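Local coordinates for conserved hypothetical protein, putative anti-sigma factor (Parabacteroides distasonis, PDB 4M0N) that probably acts in the membrane as a FecR-family anti-sigma factor, this chain being the part that carries the FecR and FecR C-terminal domains, at residues S24-H27 and G28-K31; K151-A154 and W155-G158; R164-I167 and S168-I171; V170-D173 and L174-Y178; V206-A209 and I210-S213. The protein carries 1 engineered substitution. One frame throughout, in Å; residues are numbered along the deposited sequence.

Contact 1: residues S24-H27 and G28-K31; sequences SVNH and GEHK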
loop_
_atom_site.group_PDB
_atom_site.type_symbol
_atom_site.label_atom_id
_atom_site.label_comp_id
_atom_site.label_asym_id
_atom_site.label_seq_id
_atom_site.Cartn_x
_atom_site.Cartn_y
_atom_site.Cartn_z
ATOM N N SER A 24 3.443 0.114 15.190
ATOM C CA SER A 24 3.386 1.129 14.194
ATOM C C SER A 24 4.772 1.284 13.627
ATOM O O SER A 24 5.778 0.915 14.271
ATOM C CB SER A 24 2.872 2.419 14.808
ATOM O OG SER A 24 3.850 3.044 15.559
ATOM N N VAL A 25 4.812 1.823 12.422
ATOM C CA VAL A 25 6.028 1.988 11.657
ATOM C C VAL A 25 6.137 3.441 11.282
ATOM O O VAL A 25 5.208 4.024 10.711
ATOM C CB VAL A 25 5.990 1.128 10.383
ATOM C CG1 VAL A 25 7.326 1.163 9.678
ATOM C CG2 VAL A 25 5.617 -0.315 10.738
ATOM N N ASN A 26 7.251 4.045 11.623
ATOM C CA ASN A 26 7.478 5.429 11.270
ATOM C C ASN A 26 7.687 5.604 9.791
ATOM O O ASN A 26 8.050 4.654 9.059
ATOM C CB ASN A 26 8.726 5.942 11.971
ATOM C CG ASN A 26 8.568 6.010 13.471
ATOM O OD1 ASN A 26 7.490 6.281 13.978
ATOM N ND2 ASN A 26 9.647 5.763 14.180
ATOM N N HIS A 27 7.521 6.834 9.325
ATOM C CA HIS A 27 7.896 7.129 7.947
ATOM C C HIS A 27 9.408 6.890 7.776
ATOM O O HIS A 27 10.199 7.141 8.698
ATOM C CB HIS A 27 7.456 8.533 7.553
ATOM C CG HIS A 27 5.968 8.679 7.468
ATOM N ND1 HIS A 27 5.326 9.902 7.492
ATOM C CD2 HIS A 27 4.986 7.746 7.408
ATOM C CE1 HIS A 27 4.019 9.715 7.415
ATOM N NE2 HIS A 27 3.787 8.422 7.384
ATOM N N GLY A 28 9.799 6.365 6.616
ATOM C CA GLY A 28 11.196 6.028 6.346
ATOM C C GLY A 28 11.676 4.692 6.872
ATOM O O GLY A 28 12.867 4.374 6.772
ATOM N N GLU A 29 10.757 3.887 7.413
ATOM C CA GLU A 29 11.090 2.610 8.032
ATOM C C GLU A 29 10.142 1.513 7.567
ATOM O O GLU A 29 9.125 1.787 6.906
ATOM C CB GLU A 29 10.990 2.721 9.563
ATOM C CG GLU A 29 12.006 3.702 10.153
ATOM C CD GLU A 29 12.021 3.753 11.667
ATOM O OE1 GLU A 29 11.826 2.707 12.322
ATOM O OE2 GLU A 29 12.264 4.850 12.210
ATOM N N HIS A 30 10.518 0.281 7.924
ATOM C CA HIS A 30 9.683 -0.920 7.790
ATOM C C HIS A 30 9.737 -1.696 9.089
ATOM O O HIS A 30 10.625 -1.501 9.945
ATOM C CB HIS A 30 10.211 -1.945 6.793
ATOM C CG HIS A 30 10.173 -1.528 5.367
ATOM N ND1 HIS A 30 10.829 -2.250 4.390
ATOM C CD2 HIS A 30 9.604 -0.472 4.745
ATOM C CE1 HIS A 30 10.666 -1.650 3.225
ATOM N NE2 HIS A 30 9.930 -0.565 3.414
ATOM N N LYS A 31 8.835 -2.657 9.193
ATOM C CA LYS A 31 8.896 -3.635 10.265
ATOM C C LYS A 31 8.442 -4.960 9.694
ATOM O O LYS A 31 7.720 -5.039 8.678
ATOM C CB LYS A 31 8.035 -3.263 11.464
ATOM C CG LYS A 31 8.434 -2.001 12.236
ATOM C CD LYS A 31 9.695 -2.088 13.062
ATOM C CE LYS A 31 9.938 -0.756 13.774
ATOM N NZ LYS A 31 8.785 -0.337 14.653
HETATM O O HOH W 1 9.132 2.555 13.175
#

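Contact 2: residues K151-A154 and W155-G158; sequences KVTA and WLQG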
loop_
_atom_site.group_PDB
_atom_site.type_symbol
_atom_site.label_atom_id
_atom_site.label_comp_id
_atom_site.label_asym_id
_atom_site.label_seq_id
_atom_site.Cartn_x
_atom_site.Cartn_y
_atom_site.Cartn_z
ATOM N N LYS A 151 5.621 -6.780 -8.465
ATOM C CA LYS A 151 5.963 -5.365 -8.594
ATOM C C LYS A 151 5.237 -4.529 -7.547
ATOM O O LYS A 151 5.808 -3.568 -6.974
ATOM C CB LYS A 151 5.668 -4.883 -10.004
ATOM C CG LYS A 151 6.570 -5.533 -11.051
ATOM C CD LYS A 151 6.289 -4.964 -12.430
ATOM C CE LYS A 151 7.094 -5.615 -13.554
ATOM N NZ LYS A 151 8.541 -5.808 -13.279
ATOM N N VAL A 152 3.991 -4.900 -7.263
ATOM C CA VAL A 152 3.194 -4.218 -6.228
ATOM C C VAL A 152 3.949 -4.225 -4.909
ATOM O O VAL A 152 3.921 -3.220 -4.174
ATOM C CB VAL A 152 1.798 -4.874 -6.055
ATOM C CG1 VAL A 152 1.046 -4.314 -4.827
ATOM C CG2 VAL A 152 0.939 -4.641 -7.281
ATOM N N THR A 153 4.617 -5.338 -4.622
ATOM C CA THR A 153 5.272 -5.601 -3.351
ATOM C C THR A 153 6.780 -5.348 -3.429
ATOM O O THR A 153 7.511 -5.870 -2.637
ATOM C CB THR A 153 5.005 -7.043 -2.848
ATOM O OG1 THR A 153 5.483 -8.030 -3.782
ATOM C CG2 THR A 153 3.508 -7.225 -2.625
ATOM N N ALA A 154 7.198 -4.534 -4.394
ATOM C CA ALA A 154 8.616 -4.199 -4.542
ATOM C C ALA A 154 9.089 -3.404 -3.338
ATOM O O ALA A 154 10.283 -3.401 -3.007
ATOM C CB ALA A 154 8.831 -3.393 -5.801
ATOM N N TRP A 155 8.153 -2.702 -2.722
ATOM C CA TRP A 155 8.450 -1.955 -1.513
ATOM C C TRP A 155 9.168 -2.786 -0.451
ATOM O O TRP A 155 9.984 -2.263 0.283
ATOM C CB TRP A 155 7.207 -1.256 -0.962
ATOM C CG TRP A 155 6.154 -2.138 -0.318
ATOM C CD1 TRP A 155 5.013 -2.601 -0.903
ATOM C CD2 TRP A 155 6.142 -2.628 1.034
ATOM N NE1 TRP A 155 4.298 -3.365 -0.008
ATOM C CE2 TRP A 155 4.970 -3.399 1.190
ATOM C CE3 TRP A 155 7.010 -2.498 2.122
ATOM C CZ2 TRP A 155 4.629 -3.985 2.406
ATOM C CZ3 TRP A 155 6.678 -3.110 3.315
ATOM C CH2 TRP A 155 5.505 -3.850 3.440
ATOM N N LEU A 156 8.882 -4.086 -0.389
ATOM C CA LEU A 156 9.540 -4.983 0.542
ATOM C C LEU A 156 11.069 -4.898 0.425
ATOM O O LEU A 156 11.751 -4.983 1.440
ATOM C CB LEU A 156 9.106 -6.435 0.270
ATOM C CG LEU A 156 7.599 -6.715 0.414
ATOM C CD1 LEU A 156 7.229 -8.102 -0.100
ATOM C CD2 LEU A 156 7.181 -6.569 1.840
ATOM N N GLN A 157 11.561 -4.698 -0.804
ATOM C CA GLN A 157 13.010 -4.669 -1.108
ATOM C C GLN A 157 13.488 -3.252 -1.419
ATOM O O GLN A 157 14.589 -3.082 -1.954
ATOM C CB GLN A 157 13.328 -5.581 -2.310
ATOM C CG GLN A 157 13.018 -7.057 -2.099
ATOM C CD GLN A 157 11.574 -7.432 -2.408
ATOM O OE1 GLN A 157 10.931 -6.840 -3.276
ATOM N NE2 GLN A 157 11.058 -8.425 -1.691
ATOM N N GLY A 158 12.669 -2.250 -1.085
ATOM C CA GLY A 158 12.984 -0.851 -1.325
ATOM C C GLY A 158 12.676 -0.352 -2.726
ATOM O O GLY A 158 13.173 0.688 -3.143
HETATM O O HOH W 2 5.876 -1.340 -4.038
HETATM O O HOH W 3 8.595 -8.511 -4.839
#

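Contact 3: residues R164-I167 and S168-I171; sequences RTPI and SSVI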
loop_
_atom_site.group_PDB
_atom_site.type_symbol
_atom_site.label_atom_id
_atom_site.label_comp_id
_atom_site.label_asym_id
_atom_site.label_seq_id
_atom_site.Cartn_x
_atom_site.Cartn_y
_atom_site.Cartn_z
ATOM N N ARG A 164 0.482 3.751 -14.189
ATOM C CA ARG A 164 -0.603 4.730 -14.321
ATOM C C ARG A 164 -1.080 5.177 -12.941
ATOM O O ARG A 164 -2.283 5.302 -12.650
ATOM C CB ARG A 164 -1.761 4.164 -15.162
ATOM C CG ARG A 164 -2.634 5.257 -15.767
ATOM C CD ARG A 164 -3.627 4.719 -16.789
ATOM N NE ARG A 164 -4.205 5.829 -17.550
ATOM C CZ ARG A 164 -5.154 6.651 -17.101
ATOM N NH1 ARG A 164 -5.678 6.495 -15.888
ATOM N NH2 ARG A 164 -5.591 7.637 -17.882
ATOM N N THR A 165 -0.110 5.407 -12.063
ATOM C CA THR A 165 -0.409 5.823 -10.719
ATOM C C THR A 165 -0.608 7.320 -10.705
ATOM O O THR A 165 0.217 8.049 -11.255
ATOM C CB THR A 165 0.748 5.462 -9.768
ATOM O OG1 THR A 165 0.971 4.056 -9.840
ATOM C CG2 THR A 165 0.426 5.851 -8.350
ATOM N N PRO A 166 -1.693 7.803 -10.076
ATOM C CA PRO A 166 -1.851 9.249 -10.009
ATOM C C PRO A 166 -0.717 9.916 -9.224
ATOM O O PRO A 166 -0.291 9.377 -8.204
ATOM C CB PRO A 166 -3.175 9.422 -9.263
ATOM C CG PRO A 166 -3.905 8.148 -9.489
ATOM C CD PRO A 166 -2.854 7.096 -9.513
ATOM N N ILE A 167 -0.260 11.070 -9.706
ATOM C CA ILE A 167 0.831 11.824 -9.064
ATOM C C ILE A 167 0.544 12.103 -7.577
ATOM O O ILE A 167 1.447 12.007 -6.756
ATOM C CB ILE A 167 1.211 13.104 -9.869
ATOM C CG1 ILE A 167 2.441 13.809 -9.278
ATOM C CG2 ILE A 167 0.051 14.091 -9.951
ATOM C CD1 ILE A 167 3.701 12.978 -9.241
ATOM N N SER A 168 -0.708 12.372 -7.214
ATOM C CA SER A 168 -1.032 12.636 -5.802
ATOM C C SER A 168 -0.722 11.419 -4.943
ATOM O O SER A 168 -0.237 11.540 -3.814
ATOM C CB SER A 168 -2.504 13.045 -5.630
ATOM O OG SER A 168 -3.377 12.173 -6.337
ATOM N N SER A 169 -1.010 10.234 -5.473
ATOM C CA SER A 169 -0.722 9.004 -4.761
ATOM C C SER A 169 0.784 8.739 -4.721
ATOM O O SER A 169 1.310 8.358 -3.698
ATOM C CB SER A 169 -1.456 7.812 -5.391
ATOM O OG SER A 169 -2.861 8.014 -5.342
ATOM N N VAL A 170 1.458 8.928 -5.846
ATOM C CA VAL A 170 2.924 8.830 -5.902
ATOM C C VAL A 170 3.550 9.673 -4.791
ATOM O O VAL A 170 4.431 9.207 -4.071
ATOM C CB VAL A 170 3.455 9.306 -7.278
ATOM C CG1 VAL A 170 4.952 9.546 -7.243
ATOM C CG2 VAL A 170 3.105 8.285 -8.360
ATOM N N ILE A 171 3.104 10.914 -4.657
ATOM C CA ILE A 171 3.712 11.807 -3.681
ATOM C C ILE A 171 3.522 11.303 -2.258
ATOM O O ILE A 171 4.415 11.424 -1.435
ATOM C CB ILE A 171 3.179 13.251 -3.835
ATOM C CG1 ILE A 171 3.753 13.856 -5.117
ATOM C CG2 ILE A 171 3.496 14.090 -2.615
ATOM C CD1 ILE A 171 3.067 15.141 -5.501
#

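Contact 4: residues V170-D173 and L174-Y178; sequences VIHD and LERMY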
loop_
_atom_site.group_PDB
_atom_site.type_symbol
_atom_site.label_atom_id
_atom_site.label_comp_id
_atom_site.label_asym_id
_atom_site.label_seq_id
_atom_site.Cartn_x
_atom_site.Cartn_y
_atom_site.Cartn_z
ATOM N N VAL A 170 1.458 8.928 -5.846
ATOM C CA VAL A 170 2.924 8.830 -5.902
ATOM C C VAL A 170 3.550 9.673 -4.791
ATOM O O VAL A 170 4.431 9.207 -4.071
ATOM C CB VAL A 170 3.455 9.306 -7.278
ATOM C CG1 VAL A 170 4.952 9.546 -7.243
ATOM C CG2 VAL A 170 3.105 8.285 -8.360
ATOM N N ILE A 171 3.104 10.914 -4.657
ATOM C CA ILE A 171 3.712 11.807 -3.681
ATOM C C ILE A 171 3.522 11.303 -2.258
ATOM O O ILE A 171 4.415 11.424 -1.435
ATOM C CB ILE A 171 3.179 13.251 -3.835
ATOM C CG1 ILE A 171 3.753 13.856 -5.117
ATOM C CG2 ILE A 171 3.496 14.090 -2.615
ATOM C CD1 ILE A 171 3.067 15.141 -5.501
ATOM N N HIS A 172 2.365 10.727 -1.959
ATOM C CA HIS A 172 2.192 10.140 -0.628
ATOM C C HIS A 172 3.161 8.969 -0.399
ATOM O O HIS A 172 3.774 8.878 0.651
ATOM C CB HIS A 172 0.762 9.681 -0.459
ATOM C CG HIS A 172 -0.185 10.790 -0.139
ATOM N ND1 HIS A 172 -1.339 10.596 0.593
ATOM C CD2 HIS A 172 -0.132 12.112 -0.421
ATOM C CE1 HIS A 172 -1.965 11.754 0.734
ATOM N NE2 HIS A 172 -1.255 12.690 0.127
ATOM N N ASP A 173 3.339 8.111 -1.400
ATOM C CA ASP A 173 4.315 7.023 -1.301
ATOM C C ASP A 173 5.716 7.548 -1.055
ATOM O O ASP A 173 6.482 6.999 -0.235
ATOM C CB ASP A 173 4.374 6.175 -2.568
ATOM C CG ASP A 173 3.144 5.325 -2.780
ATOM O OD1 ASP A 173 2.341 5.169 -1.850
ATOM O OD2 ASP A 173 3.020 4.788 -3.898
ATOM N N LEU A 174 6.082 8.605 -1.779
ATOM C CA LEU A 174 7.415 9.182 -1.605
ATOM C C LEU A 174 7.602 9.788 -0.226
ATOM O O LEU A 174 8.630 9.541 0.447
ATOM C CB LEU A 174 7.715 10.221 -2.685
ATOM C CG LEU A 174 7.702 9.749 -4.150
ATOM C CD1 LEU A 174 8.089 10.911 -5.056
ATOM C CD2 LEU A 174 8.591 8.552 -4.409
ATOM N N GLU A 175 6.616 10.554 0.222
ATOM C CA GLU A 175 6.696 11.132 1.557
ATOM C C GLU A 175 6.896 10.076 2.630
ATOM O O GLU A 175 7.723 10.218 3.544
ATOM C CB GLU A 175 5.437 11.928 1.905
ATOM C CG GLU A 175 5.214 13.177 1.102
ATOM C CD GLU A 175 4.015 13.940 1.619
ATOM O OE1 GLU A 175 2.886 13.422 1.469
ATOM O OE2 GLU A 175 4.221 15.038 2.158
ATOM N N ARG A 176 6.151 8.984 2.518
ATOM C CA ARG A 176 6.252 7.915 3.485
ATOM C C ARG A 176 7.562 7.116 3.412
ATOM O O ARG A 176 8.141 6.757 4.437
ATOM C CB ARG A 176 5.066 6.972 3.307
ATOM C CG ARG A 176 3.780 7.601 3.773
ATOM C CD ARG A 176 2.658 6.568 3.819
ATOM N NE ARG A 176 2.273 6.150 2.481
ATOM C CZ ARG A 176 1.168 6.532 1.837
ATOM N NH1 ARG A 176 0.307 7.355 2.385
ATOM N NH2 ARG A 176 0.943 6.092 0.600
ATOM N N MET A 177 8.013 6.849 2.195
ATOM C CA MET A 177 9.260 6.107 1.992
ATOM C C MET A 177 10.465 6.858 2.482
ATOM O O MET A 177 11.319 6.263 3.139
ATOM C CB MET A 177 9.492 5.784 0.515
ATOM C CG MET A 177 10.844 5.110 0.246
ATOM S SD MET A 177 10.906 4.321 -1.382
ATOM C CE MET A 177 9.858 2.860 -1.210
ATOM N N TYR A 178 10.563 8.134 2.091
ATOM C CA TYR A 178 11.745 8.931 2.317
ATOM C C TYR A 178 11.675 9.825 3.546
ATOM O O TYR A 178 12.652 10.504 3.876
ATOM C CB TYR A 178 12.058 9.742 1.057
ATOM C CG TYR A 178 12.388 8.848 -0.123
ATOM C CD1 TYR A 178 13.626 8.234 -0.244
ATOM C CD2 TYR A 178 11.440 8.586 -1.098
ATOM C CE1 TYR A 178 13.916 7.403 -1.319
ATOM C CE2 TYR A 178 11.725 7.768 -2.175
ATOM C CZ TYR A 178 12.978 7.186 -2.296
ATOM O OH TYR A 178 13.269 6.361 -3.377
#

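Contact 5: residues V206-A209 and I210-S213; sequences VLNA and IQYS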
loop_
_atom_site.group_PDB
_atom_site.type_symbol
_atom_site.label_atom_id
_atom_site.label_comp_id
_atom_site.label_asym_id
_atom_site.label_seq_id
_atom_site.Cartn_x
_atom_site.Cartn_y
_atom_site.Cartn_z
ATOM N N VAL A 206 14.320 9.727 -8.111
ATOM C CA VAL A 206 12.947 9.442 -8.440
ATOM C C VAL A 206 12.265 10.699 -8.950
ATOM O O VAL A 206 11.574 10.639 -9.953
ATOM C CB VAL A 206 12.162 8.845 -7.269
ATOM C CG1 VAL A 206 10.714 8.669 -7.694
ATOM C CG2 VAL A 206 12.773 7.511 -6.822
ATOM N N LEU A 207 12.492 11.834 -8.288
ATOM C CA LEU A 207 11.918 13.094 -8.745
ATOM C C LEU A 207 12.454 13.520 -10.128
ATOM O O LEU A 207 11.688 13.984 -10.956
ATOM C CB LEU A 207 12.114 14.197 -7.712
ATOM C CG LEU A 207 11.386 13.935 -6.381
ATOM C CD1 LEU A 207 11.810 14.982 -5.366
ATOM C CD2 LEU A 207 9.881 13.942 -6.587
ATOM N N ASN A 208 13.740 13.300 -10.389
ATOM C CA ASN A 208 14.296 13.550 -11.732
ATOM C C ASN A 208 13.617 12.703 -12.810
ATOM O O ASN A 208 13.309 13.184 -13.909
ATOM C CB ASN A 208 15.817 13.300 -11.760
ATOM C CG ASN A 208 16.589 14.228 -10.847
ATOM O OD1 ASN A 208 16.128 15.313 -10.498
ATOM N ND2 ASN A 208 17.793 13.813 -10.473
ATOM N N ALA A 209 13.368 11.443 -12.496
ATOM C CA ALA A 209 12.702 10.550 -13.431
ATOM C C ALA A 209 11.288 11.017 -13.730
ATOM O O ALA A 209 10.827 10.942 -14.869
ATOM C CB ALA A 209 12.695 9.142 -12.890
ATOM N N ILE A 210 10.599 11.500 -12.701
ATOM C CA ILE A 210 9.285 12.093 -12.874
ATOM C C ILE A 210 9.378 13.345 -13.721
ATOM O O ILE A 210 8.548 13.537 -14.602
ATOM C CB ILE A 210 8.631 12.407 -11.515
ATOM C CG1 ILE A 210 8.219 11.101 -10.851
ATOM C CG2 ILE A 210 7.395 13.264 -11.668
ATOM C CD1 ILE A 210 7.981 11.220 -9.374
ATOM N N GLN A 211 10.385 14.180 -13.454
ATOM C CA GLN A 211 10.613 15.390 -14.250
ATOM C C GLN A 211 10.798 15.020 -15.714
ATOM O O GLN A 211 10.148 15.596 -16.589
ATOM C CB GLN A 211 11.818 16.185 -13.737
ATOM C CG GLN A 211 12.017 17.538 -14.420
ATOM C CD GLN A 211 13.351 18.171 -14.098
ATOM O OE1 GLN A 211 13.779 18.220 -12.947
ATOM N NE2 GLN A 211 14.011 18.679 -15.122
ATOM N N TYR A 212 11.667 14.044 -15.973
ATOM C CA TYR A 212 11.896 13.553 -17.338
ATOM C C TYR A 212 10.604 13.115 -18.030
ATOM O O TYR A 212 10.426 13.351 -19.227
ATOM C CB TYR A 212 12.908 12.398 -17.324
ATOM C CG TYR A 212 13.251 11.837 -18.695
ATOM C CD1 TYR A 212 12.443 10.872 -19.305
ATOM C CD2 TYR A 212 14.392 12.264 -19.376
ATOM C CE1 TYR A 212 12.755 10.360 -20.560
ATOM C CE2 TYR A 212 14.713 11.753 -20.629
ATOM C CZ TYR A 212 13.893 10.802 -21.214
ATOM O OH TYR A 212 14.214 10.298 -22.455
ATOM N N SER A 213 9.708 12.483 -17.282
ATOM C CA SER A 213 8.466 11.946 -17.834
ATOM C C SER A 213 7.334 12.968 -17.966
ATOM O O SER A 213 6.502 12.850 -18.862
ATOM C CB SER A 213 7.973 10.781 -16.965
ATOM O OG SER A 213 8.930 9.737 -16.932
#

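Contact 1: residues S24-H27 and G28-K31
V25 reaches both E29 and K31 through its two methyls. CG1, set anti to the backbone N (chi1 -173°), rests 3.4 Å from E29 O; CG2 lies 3.6 Å from K31 CG, the two side chains running in opposite senses. K31 bends back beyond this point and puts NZ 3.3 Å from S24 O, a weak hydrogen bond. The chain reverses here in a type II beta turn from N26 to E29, closed by E29 N to N26 O (3.3 Å), on the connection from strand 21-24 of one FecR sheet to strand 31-34 of another. At the corner the positive phi of G28 would jam a CB against H27 O. The side chain of E29 runs alongside that of N26 with carboxylate and amide planes 88° apart: N26 ND2 meets E29 OE2 at 3.4 Å, weak but nearly straight (167°). E29 OE1 takes a bond 2.8 Å long from a water that itself accepts from N26 N. With an alanine here that water would lose its carboxylate partner, and the amide of N26 would probably be freer to turn. H27, near the magnesium-binding residue G46, has its nearest side-chain atom about 4 Å from a magnesium ion.

Contact 2: residues K151-A154 and W155-G158
L156 N and Q157 N donate to T153 O at 3.2 Å and to A154 O at 2.9 Å, the three-residue spacing of a 3-10 turn, with the donors 56° and 48° above the two carbonyl planes. This tight turn follows helix 149-152 and leads towards strand 159-166. L156 packs back along T153, both side chains pointing the same way: its CG sits 3.2 Å from T153 O, and its CD1 is 3.7 Å from T153 CB. T153 OG1 itself bonds to A149 O. In W155, CG lies between the backbone N and carbonyl carbon (chi1 72°), the crowded position, which brings the indole back along the preceding residues, where CD1 approaches V152 O at 3.5 Å with the oxygen at the ring edge, near its plane. L156 CD2 stands over one indole face, offset toward the rim. NE1 bonds to N97 OD1, and the ring meets H30 edge-to-face while packing on F69 and H42 of the FecR strands. Q157 bends at chi2 and brings OE1 to a water that also reaches T153 OG1 weakly. A second water gives a bond of 2.7 Å to V152 O and accepts one of 3.0 Å from W155 N, lying in plane at the indole edge. Water thus bridges two backbone groups three residues apart that do not bond directly, and both N-H groups of the buried tryptophan have a partner.

Contact 3: residues R164-I167 and S168-I171
With chi1 at -174°, I167 sets CG1 opposite its backbone N and carries CD1 to V170 CG1 at 4.2 Å, while CG1 itself is 4.1 Å from I171 CD1. This is the N-terminal start of helix 167-178 of the FecR C-terminal domain, with P166 at the N-cap position directly after strand 159-166. In T165 the place opposite the backbone N is taken by CG2 (OG1 at -57°), which meets V170 CG2 at 3.6 Å; OG1 is left to accept from N163 N. The strand ends in a G1 beta bulge, R164 and T165 both facing I194. P166 O takes V170 N at 3.0 Å, almost straight (170°), with a weak second bond from S169 N. Because I167 also touches I194 and F190, replacing it with an alanine is likely to open a gap between the helix start and strand 193-199 and deprive V170 CG1 and I171 CD1 of their apolar neighbour. One residue on from the cap, I171 N reaches I167 O at 2.9 Å.

Contact 4: residues V170-D173 and L174-Y178
L174 opens the second half of the helix with its N 2.9 Å from V170 O. Its side chain lies beside that of V170 and points the same way, CD1 being 4.1 Å from V170 CG1, and it faces V206 and L207 of helix 203-214. E175 follows with its N on I171 O and its CG only 3.2 Å from that same oxygen. The extended chain carries the carboxylate alongside H172, with OE1 3.8 Å from H172 CD2, and OE2 accepts from I182 N. R176 gives its N to H172 O. Its chain then bends at chi3 (-69°), folding the guanidinium back until H172 O lies over one of its faces. NH2 reaches D173 OD1 at 3.0 Å, a salt bridge three residues apart with a bent N-H...O angle (136°) and the carboxylate and guanidinium planes 60° apart. NH1 stands 3.7 Å from H172 CB and pairs with D104 and E103, while H172 ND1 also bonds to D104 OD1; D173 OD1 has K99 as a second partner. The acids D104 and E103 probably offset the charge of R176. M177 N closes on D173 O at 2.9 Å, and M177 CG sits over the centre of the Y178 ring, whose OH bonds to K201 O. Helix 167-178 is thus amphipathic: an apolar face packs within the FecR C-terminal domain, and a charged one turns to the loop of E103 and D104 and to strand 94-100 of the FecR domain.

Contact 5: residues V206-A209 and I210-S213
I210 packs back on V206 and L207, one turn earlier in helix 203-214, an alpha-helix of the FecR C-terminal domain. Its CB begins 3.5 Å from L207 O. CG1, set beside the backbone N by chi1 of -72°, comes equally near V206 O, 3.5 Å away, and so grazes the carbonyl that accepts the residue's own N-H. At the tip, CD1 meets two apolar partners: V206 CG1 at 4.1 Å, the two side chains passing at a slant, and L207 CD2 at 4.3 Å. This apolar side of the helix is turned to helix 167-178, where I210 touches V170, while V206 and L207 both meet L174. N208 belongs to another side, its OD1 bonded to the hydroxyl of Y218. Regular i to i+4 bonds carry the backbone through the same turn. Y212 N reaches N208 O at 2.8 Å in a nearly straight bond (168°), and the aliphatic start of Q211 lies against the same oxygen, CB to N208 O 3.4 Å. The next bond is longer and more bent: S213 N meets A209 O at 3.1 Å with an angle of 141°, and the same N-H makes a second, weak bond to I210 O.

The contacts run from the FecR beta domain into the FecR C-terminal domain. Contacts 1 and 2, centres 14 Å apart, meet where H30 CE1 comes 3.1 Å from W155 O. Contact 1 joins the two domains through a probable hydrogen bond from G28 N to R176 O (2.8 Å) in contact 4. The magnesium ion belongs to this boundary, about 4 Å from the H27 side chain and 6 Å from that of R176 (nearest atoms). Contact 3 leads from strand 159-166 into helix 167-178, which contact 4 continues; they share V170 and I171. Contact 5 packs on the same helix, L174 CD1 lying 3.8 Å from L207 CD2, and is about 13 Å from contact 1 (nearest atoms).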